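Local coordinates for protein ZmpA Glycopeptidase (Clostridium perfringens, PDB 6XSX) that is the catalytic module of an M60-family metalloprotease, a glycopeptidase that probably cleaves the polypeptide backbone of glycosylated proteins, at residues T73-H85 / E109-S123. Numbering follows the deposited sequence.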
ATOM      1  N   THR A  73       6.378  31.607 -10.977  1.00 19.74           N
ATOM      2  CA  THR A  73       6.137  31.865  -9.569  1.00 19.44           C
ATOM      3  C   THR A  73       5.559  30.613  -8.921  1.00 20.28           C
ATOM      4  O   THR A  73       4.826  29.863  -9.573  1.00 21.01           O
ATOM      5  CB  THR A  73       5.133  33.009  -9.396  1.00 19.81           C
ATOM      6  OG1 THR A  73       3.939  32.691 -10.118  1.00 17.51           O
ATOM      7  CG2 THR A  73       5.690  34.347  -9.835  1.00 18.51           C
ATOM      8  N   PRO A  74       5.858  30.369  -7.621  1.00 20.24           N
ATOM      9  CA  PRO A  74       5.233  29.280  -6.869  1.00 20.53           C
ATOM     10  C   PRO A  74       3.747  29.582  -6.682  1.00 21.59           C
ATOM     11  O   PRO A  74       3.285  30.686  -6.977  1.00 21.16           O
ATOM     12  CB  PRO A  74       5.940  29.313  -5.504  1.00 20.00           C
ATOM     13  CG  PRO A  74       6.449  30.746  -5.376  1.00 20.51           C
ATOM     14  CD  PRO A  74       6.786  31.159  -6.792  1.00 20.15           C
ATOM     15  N   LYS A  75       3.024  28.569  -6.201  1.00 20.82           N
ATOM     16  CA  LYS A  75       1.596  28.640  -5.958  1.00 22.11           C
ATOM     17  C   LYS A  75       1.328  28.400  -4.472  1.00 21.85           C
ATOM     18  O   LYS A  75       2.125  27.762  -3.774  1.00 19.14           O
ATOM     19  CB  LYS A  75       0.890  27.629  -6.870  1.00 22.68           C
ATOM     20  CG  LYS A  75       0.939  28.020  -8.345  1.00 24.97           C
ATOM     21  CD  LYS A  75       1.099  26.891  -9.342  1.00 25.47           C
ATOM     22  CE  LYS A  75       1.466  27.363 -10.738  1.00 25.60           C
ATOM     23  NZ  LYS A  75       0.734  28.589 -11.156  1.00 24.72           N
ATOM     24  N   LEU A  76       0.208  28.951  -4.000  1.00 20.76           N
ATOM     25  CA  LEU A  76      -0.328  28.601  -2.699  1.00 21.89           C
ATOM     26  C   LEU A  76      -1.417  27.552  -2.909  1.00 21.13           C
ATOM     27  O   LEU A  76      -2.140  27.598  -3.914  1.00 20.48           O
ATOM     28  CB  LEU A  76      -0.931  29.871  -2.094  1.00 24.52           C
ATOM     29  CG  LEU A  76      -0.636  30.138  -0.624  1.00 26.71           C
ATOM     30  CD1 LEU A  76       0.866  30.143  -0.358  1.00 27.11           C
ATOM     31  CD2 LEU A  76      -1.246  31.474  -0.213  1.00 26.55           C
ATOM     32  N   VAL A  77      -1.490  26.597  -1.970  1.00 19.08           N
ATOM     33  CA  VAL A  77      -2.594  25.658  -1.898  1.00 17.48           C
ATOM     34  C   VAL A  77      -3.374  25.960  -0.620  1.00 18.23           C
ATOM     35  O   VAL A  77      -2.801  25.951   0.472  1.00 17.75           O
ATOM     36  CB  VAL A  77      -2.109  24.193  -1.957  1.00 17.38           C
ATOM     37  CG1 VAL A  77      -3.259  23.199  -1.803  1.00 16.87           C
ATOM     38  CG2 VAL A  77      -1.322  23.905  -3.240  1.00 17.08           C
ATOM     39  N   PHE A  78      -4.664  26.288  -0.785  1.00 17.77           N
ATOM     40  CA  PHE A  78      -5.617  26.296   0.311  1.00 18.27           C
ATOM     41  C   PHE A  78      -6.259  24.914   0.380  1.00 19.06           C
ATOM     42  O   PHE A  78      -6.722  24.391  -0.638  1.00 19.16           O
ATOM     43  CB  PHE A  78      -6.680  27.385   0.126  1.00 18.27           C
ATOM     44  CG  PHE A  78      -7.905  27.263   1.008  1.00 18.92           C
ATOM     45  CD1 PHE A  78      -7.831  27.465   2.378  1.00 18.41           C
ATOM     46  CD2 PHE A  78      -9.148  26.956   0.464  1.00 19.05           C
ATOM     47  CE1 PHE A  78      -8.955  27.345   3.187  1.00 19.29           C
ATOM     48  CE2 PHE A  78     -10.271  26.833   1.272  1.00 18.96           C
ATOM     49  CZ  PHE A  78     -10.177  27.032   2.634  1.00 18.76           C
ATOM     50  N   LYS A  79      -6.272  24.337   1.586  1.00 17.97           N
ATOM     51  CA  LYS A  79      -6.892  23.044   1.801  1.00 18.24           C
ATOM     52  C   LYS A  79      -7.954  23.191   2.887  1.00 18.15           C
ATOM     53  O   LYS A  79      -7.623  23.438   4.046  1.00 18.60           O
ATOM     54  CB  LYS A  79      -5.814  21.992   2.113  1.00 17.84           C
ATOM     55  CG  LYS A  79      -6.296  20.539   2.218  1.00 17.07           C
ATOM     56  CD  LYS A  79      -6.663  20.150   3.638  1.00 16.70           C
ATOM     57  CE  LYS A  79      -7.054  18.699   3.818  1.00 16.35           C
ATOM     58  NZ  LYS A  79      -8.435  18.433   3.345  1.00 16.85           N
ATOM     59  N   GLN A  80      -9.223  23.056   2.480  1.00 17.31           N
ATOM     60  CA  GLN A  80     -10.363  23.026   3.380  1.00 16.62           C
ATOM     61  C   GLN A  80     -10.360  21.694   4.128  1.00 16.55           C
ATOM     62  O   GLN A  80     -10.106  20.647   3.530  1.00 16.53           O
ATOM     63  CB  GLN A  80     -11.651  23.193   2.572  1.00 16.96           C
ATOM     64  CG  GLN A  80     -12.908  22.665   3.264  1.00 16.57           C
ATOM     65  CD  GLN A  80     -13.385  23.524   4.412  1.00 17.43           C
ATOM     66  OE1 GLN A  80     -13.659  24.718   4.249  1.00 17.55           O
ATOM     67  NE2 GLN A  80     -13.508  22.913   5.586  1.00 16.79           N
ATOM     68  N   MET A  81     -10.637  21.744   5.437  1.00 16.43           N
ATOM     69  CA  MET A  81     -10.641  20.552   6.283  1.00 17.74           C
ATOM     70  C   MET A  81     -11.873  19.686   6.024  1.00 18.14           C
ATOM     71  O   MET A  81     -12.967  20.214   5.806  1.00 18.88           O
ATOM     72  CB  MET A  81     -10.606  20.921   7.775  1.00 17.86           C
ATOM     73  CG  MET A  81      -9.231  21.358   8.255  1.00 17.40           C
ATOM     74  SD  MET A  81      -7.975  20.121   7.838  1.00 19.07           S
ATOM     75  CE  MET A  81      -8.292  18.882   9.091  1.00 17.42           C
ATOM     76  N   ASP A  82     -11.668  18.357   6.066  1.00 18.26           N
ATOM     77  CA  ASP A  82     -12.719  17.358   6.219  1.00 19.17           C
ATOM     78  C   ASP A  82     -13.770  17.430   5.110  1.00 19.47           C
ATOM     79  O   ASP A  82     -14.973  17.362   5.384  1.00 19.06           O
ATOM     80  CB  ASP A  82     -13.392  17.463   7.590  1.00 19.60           C
ATOM     81  CG  ASP A  82     -13.909  16.135   8.119  1.00 20.52           C
ATOM     82  OD1 ASP A  82     -13.928  15.153   7.346  1.00 20.31           O
ATOM     83  OD2 ASP A  82     -14.290  16.101   9.306  1.00 19.46           O
ATOM     84  N   SER A  83     -13.303  17.528   3.859  1.00 18.23           N
ATOM     85  CA  SER A  83     -14.162  17.396   2.698  1.00 18.11           C
ATOM     86  C   SER A  83     -14.325  15.914   2.366  1.00 19.29           C
ATOM     87  O   SER A  83     -13.516  15.092   2.791  1.00 20.06           O
ATOM     88  CB  SER A  83     -13.571  18.160   1.536  1.00 17.70           C
ATOM     89  OG  SER A  83     -14.267  17.881   0.336  1.00 18.60           O
ATOM     90  N   GLN A  84     -15.367  15.573   1.596  1.00 20.32           N
ATOM     91  CA  GLN A  84     -15.469  14.232   1.040  1.00 22.60           C
ATOM     92  C   GLN A  84     -14.391  14.069  -0.033  1.00 21.88           C
ATOM     93  O   GLN A  84     -14.012  12.948  -0.366  1.00 19.94           O
ATOM     94  CB  GLN A  84     -16.869  13.958   0.479  1.00 24.51           C
ATOM     95  CG  GLN A  84     -17.099  14.638  -0.861  1.00 28.77           C
ATOM     96  CD  GLN A  84     -18.511  14.506  -1.376  1.00 32.53           C
ATOM     97  OE1 GLN A  84     -19.264  15.475  -1.393  1.00 37.25           O
ATOM     98  NE2 GLN A  84     -18.881  13.306  -1.802  1.00 33.00           N
ATOM     99  N   HIS A  85     -13.907  15.209  -0.551  1.00 22.13           N
ATOM    100  CA  HIS A  85     -12.820  15.267  -1.516  1.00 21.87           C
ATOM    101  C   HIS A  85     -11.540  15.713  -0.807  1.00 21.01           C
ATOM    102  O   HIS A  85     -11.450  15.643   0.417  1.00 20.58           O
ATOM    103  CB  HIS A  85     -13.203  16.183  -2.690  1.00 23.76           C
ATOM    104  CG  HIS A  85     -14.496  15.810  -3.342  1.00 27.58           C
ATOM    105  ND1 HIS A  85     -14.708  14.565  -3.926  1.00 27.68           N
ATOM    106  CD2 HIS A  85     -15.642  16.506  -3.519  1.00 28.61           C
ATOM    107  CE1 HIS A  85     -15.929  14.511  -4.420  1.00 27.71           C
ATOM    108  NE2 HIS A  85     -16.522  15.688  -4.190  1.00 28.55           N
ATOM    109  N   GLU A 109     -20.134  19.543   0.484  1.00 22.49           N
ATOM    110  CA  GLU A 109     -18.972  18.678   0.312  1.00 23.29           C
ATOM    111  C   GLU A 109     -18.308  18.340   1.647  1.00 22.93           C
ATOM    112  O   GLU A 109     -17.422  17.491   1.682  1.00 23.27           O
ATOM    113  CB  GLU A 109     -17.937  19.338  -0.606  1.00 24.43           C
ATOM    114  CG  GLU A 109     -18.280  19.156  -2.074  1.00 25.26           C
ATOM    115  CD  GLU A 109     -17.476  19.955  -3.080  1.00 27.33           C
ATOM    116  OE1 GLU A 109     -16.333  20.388  -2.755  1.00 27.72           O
ATOM    117  OE2 GLU A 109     -17.988  20.118  -4.204  1.00 28.76           O
ATOM    118  N   LEU A 110     -18.718  19.011   2.731  1.00 22.31           N
ATOM    119  CA  LEU A 110     -17.968  18.960   3.979  1.00 21.87           C
ATOM    120  C   LEU A 110     -18.730  18.144   5.017  1.00 22.17           C
ATOM    121  O   LEU A 110     -19.960  18.143   5.019  1.00 22.38           O
ATOM    122  CB  LEU A 110     -17.762  20.386   4.496  1.00 21.12           C
ATOM    123  CG  LEU A 110     -17.122  21.388   3.530  1.00 21.78           C
ATOM    124  CD1 LEU A 110     -16.794  22.674   4.271  1.00 20.57           C
ATOM    125  CD2 LEU A 110     -15.877  20.813   2.866  1.00 20.88           C
ATOM    126  N   ARG A 111     -17.996  17.490   5.929  1.00 20.72           N
ATOM    127  CA  ARG A 111     -18.669  16.806   7.020  1.00 20.42           C
ATOM    128  C   ARG A 111     -19.553  17.826   7.730  1.00 20.13           C
ATOM    129  O   ARG A 111     -19.121  18.949   7.970  1.00 21.21           O
ATOM    130  CB  ARG A 111     -17.692  16.178   8.019  1.00 19.30           C
ATOM    131  CG  ARG A 111     -18.368  15.311   9.075  1.00 19.08           C
ATOM    132  CD  ARG A 111     -17.413  14.730  10.106  1.00 19.16           C
ATOM    133  NE  ARG A 111     -16.164  14.250   9.513  1.00 19.24           N
ATOM    134  CZ  ARG A 111     -15.966  13.024   9.026  1.00 19.44           C
ATOM    135  NH1 ARG A 111     -16.947  12.134   9.047  1.00 18.99           N
ATOM    136  NH2 ARG A 111     -14.789  12.693   8.517  1.00 19.02           N
ATOM    137  N   PRO A 112     -20.822  17.490   8.038  1.00 19.37           N
ATOM    138  CA  PRO A 112     -21.705  18.429   8.726  1.00 19.39           C
ATOM    139  C   PRO A 112     -21.021  19.021   9.959  1.00 19.87           C
ATOM    140  O   PRO A 112     -20.418  18.295  10.755  1.00 21.07           O
ATOM    141  CB  PRO A 112     -22.916  17.537   9.049  1.00 18.34           C
ATOM    142  CG  PRO A 112     -22.956  16.568   7.880  1.00 18.08           C
ATOM    143  CD  PRO A 112     -21.496  16.223   7.684  1.00 18.75           C
ATOM    144  N   GLY A 113     -21.082  20.350  10.067  1.00 18.32           N
ATOM    145  CA  GLY A 113     -20.583  21.086  11.218  1.00 18.97           C
ATOM    146  C   GLY A 113     -19.133  21.543  11.056  1.00 19.26           C
ATOM    147  O   GLY A 113     -18.505  21.961  12.022  1.00 18.55           O
ATOM    148  N   THR A 114     -18.575  21.410   9.849  1.00 20.30           N
ATOM    149  CA  THR A 114     -17.195  21.822   9.642  1.00 19.98           C
ATOM    150  C   THR A 114     -17.175  23.298   9.262  1.00 20.11           C
ATOM    151  O   THR A 114     -17.915  23.719   8.376  1.00 19.29           O
ATOM    152  CB  THR A 114     -16.506  20.990   8.553  1.00 21.60           C
ATOM    153  OG1 THR A 114     -16.814  19.623   8.821  1.00 20.68           O
ATOM    154  CG2 THR A 114     -15.004  21.190   8.503  1.00 19.71           C
ATOM    155  N   ALA A 115     -16.303  24.059   9.937  1.00 20.34           N
ATOM    156  CA  ALA A 115     -16.049  25.452   9.610  1.00 20.57           C
ATOM    157  C   ALA A 115     -15.536  25.565   8.174  1.00 20.58           C
ATOM    158  O   ALA A 115     -14.851  24.671   7.678  1.00 21.60           O
ATOM    159  CB  ALA A 115     -15.056  26.023  10.594  1.00 20.08           C
ATOM    160  N   LYS A 116     -15.891  26.671   7.503  1.00 20.04           N
ATOM    161  CA  LYS A 116     -15.345  26.972   6.192  1.00 19.18           C
ATOM    162  C   LYS A 116     -13.973  27.598   6.417  1.00 18.80           C
ATOM    163  O   LYS A 116     -13.855  28.799   6.658  1.00 19.15           O
ATOM    164  CB  LYS A 116     -16.291  27.884   5.399  1.00 19.29           C
ATOM    165  CG  LYS A 116     -17.702  27.350   5.192  1.00 20.16           C
ATOM    166  CD  LYS A 116     -17.759  26.139   4.277  1.00 21.15           C
ATOM    167  CE  LYS A 116     -19.143  25.893   3.703  1.00 22.75           C
ATOM    168  NZ  LYS A 116     -19.379  26.718   2.491  1.00 22.06           N
ATOM    169  N   ALA A 117     -12.943  26.747   6.412  1.00 18.64           N
ATOM    170  CA  ALA A 117     -11.612  27.173   6.809  1.00 17.93           C
ATOM    171  C   ALA A 117     -10.650  26.019   6.569  1.00 17.90           C
ATOM    172  O   ALA A 117     -11.080  24.873   6.406  1.00 17.96           O
ATOM    173  CB  ALA A 117     -11.627  27.561   8.272  1.00 17.94           C
ATOM    174  N   GLY A 118      -9.351  26.336   6.586  1.00 17.08           N
ATOM    175  CA  GLY A 118      -8.315  25.331   6.413  1.00 16.39           C
ATOM    176  C   GLY A 118      -6.923  25.948   6.493  1.00 16.64           C
ATOM    177  O   GLY A 118      -6.731  26.950   7.176  1.00 17.22           O
ATOM    178  N   VAL A 119      -5.967  25.335   5.783  1.00 17.07           N
ATOM    179  CA  VAL A 119      -4.554  25.637   5.939  1.00 17.17           C
ATOM    180  C   VAL A 119      -3.939  25.927   4.565  1.00 17.98           C
ATOM    181  O   VAL A 119      -4.541  25.637   3.527  1.00 17.78           O
ATOM    182  CB  VAL A 119      -3.820  24.481   6.651  1.00 17.74           C
ATOM    183  CG1 VAL A 119      -4.388  24.194   8.035  1.00 16.84           C
ATOM    184  CG2 VAL A 119      -3.794  23.222   5.800  1.00 16.82           C
ATOM    185  N   LEU A 120      -2.727  26.506   4.588  1.00 18.48           N
ATOM    186  CA  LEU A 120      -1.980  26.849   3.389  1.00 18.89           C
ATOM    187  C   LEU A 120      -0.737  25.974   3.316  1.00 19.21           C
ATOM    188  O   LEU A 120      -0.033  25.810   4.315  1.00 17.98           O
ATOM    189  CB  LEU A 120      -1.569  28.333   3.386  1.00 18.54           C
ATOM    190  CG  LEU A 120      -2.680  29.372   3.568  1.00 18.65           C
ATOM    191  CD1 LEU A 120      -2.089  30.771   3.597  1.00 18.98           C
ATOM    192  CD2 LEU A 120      -3.731  29.279   2.469  1.00 18.86           C
ATOM    193  N   TYR A 121      -0.506  25.435   2.110  1.00 19.49           N
ATOM    194  CA  TYR A 121       0.748  24.824   1.711  1.00 20.33           C
ATOM    195  C   TYR A 121       1.291  25.550   0.480  1.00 21.13           C
ATOM    196  O   TYR A 121       0.556  26.271  -0.200  1.00 23.19           O
ATOM    197  CB  TYR A 121       0.532  23.348   1.370  1.00 19.83           C
ATOM    198  CG  TYR A 121      -0.265  22.554   2.380  1.00 19.51           C
ATOM    199  CD1 TYR A 121       0.214  22.337   3.664  1.00 18.41           C
ATOM    200  CD2 TYR A 121      -1.498  22.011   2.044  1.00 18.47           C
ATOM    201  CE1 TYR A 121      -0.511  21.608   4.594  1.00 17.67           C
ATOM    202  CE2 TYR A 121      -2.235  21.268   2.957  1.00 17.55           C
ATOM    203  CZ  TYR A 121      -1.734  21.062   4.231  1.00 18.00           C
ATOM    204  OH  TYR A 121      -2.463  20.346   5.133  1.00 16.69           O
ATOM    205  N   THR A 122       2.583  25.349   0.199  1.00 19.29           N
ATOM    206  CA  THR A 122       3.166  25.852  -1.032  1.00 18.55           C
ATOM    207  C   THR A 122       3.357  24.694  -2.005  1.00 19.49           C
ATOM    208  O   THR A 122       3.594  23.548  -1.605  1.00 18.25           O
ATOM    209  CB  THR A 122       4.495  26.593  -0.805  1.00 17.44           C
ATOM    210  OG1 THR A 122       5.489  25.673  -0.355  1.00 16.93           O
ATOM    211  CG2 THR A 122       4.386  27.714   0.205  1.00 16.87           C
ATOM    212  N   SER A 123       3.238  25.041  -3.287  1.00 19.59           N
ATOM    213  CA  SER A 123       3.571  24.164  -4.391  1.00 20.52           C
ATOM    214  C   SER A 123       4.473  24.957  -5.327  1.00 21.56           C
ATOM    215  O   SER A 123       4.111  26.071  -5.718  1.00 20.70           O
ATOM    216  CB  SER A 123       2.322  23.713  -5.091  1.00 20.12           C
ATOM    217  OG  SER A 123       2.654  23.005  -6.271  1.00 22.24           O
TER
HETATM  218  O   HOH W   1     -14.119  19.872  -1.302  1.00 22.51           O
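Antiparallel strands 75-80 and 117-123 pair as neighbours in the mixed sheet of the M60 peptidase domain. Six backbone hydrogen bonds join K75 to S123, V77 to Y121 and K79 to V119. On one face of the sheet L76 CD2 lies 4.0 Å from L120 CD1, apolar branches suited to the buried face. G118 lets the strands close in: its CA comes 3.1 Å from K79 O, and its N sits at the edge of the F78 ring.

At the end of strand 75-80, the Q80 amide, turned by a bend at chi2 (73°), bonds to backbone with both its ends: NE2 donates to A115 O (3.0 Å) and, within the amide plane, to M81 O; OE1 accepts a more bent bond from A117 N (3.1 Å). L110 packs its methyls on this side chain. Further on, D82 and R111 form a salt bridge, their buried charges probably neutralising each other: R111 NE meets the syn side of D82 OD2 at 2.6 Å, the carboxylate and guanidinium planes 52° apart.

Strand 88-91 flanks 75-80, and strand 49-56 flanks 117-123, its V55 touching F78 and L120. On the face of K79 and Y121, strand 186-190 of the same sheet touches both; the Y121 hydroxyl bonds D180.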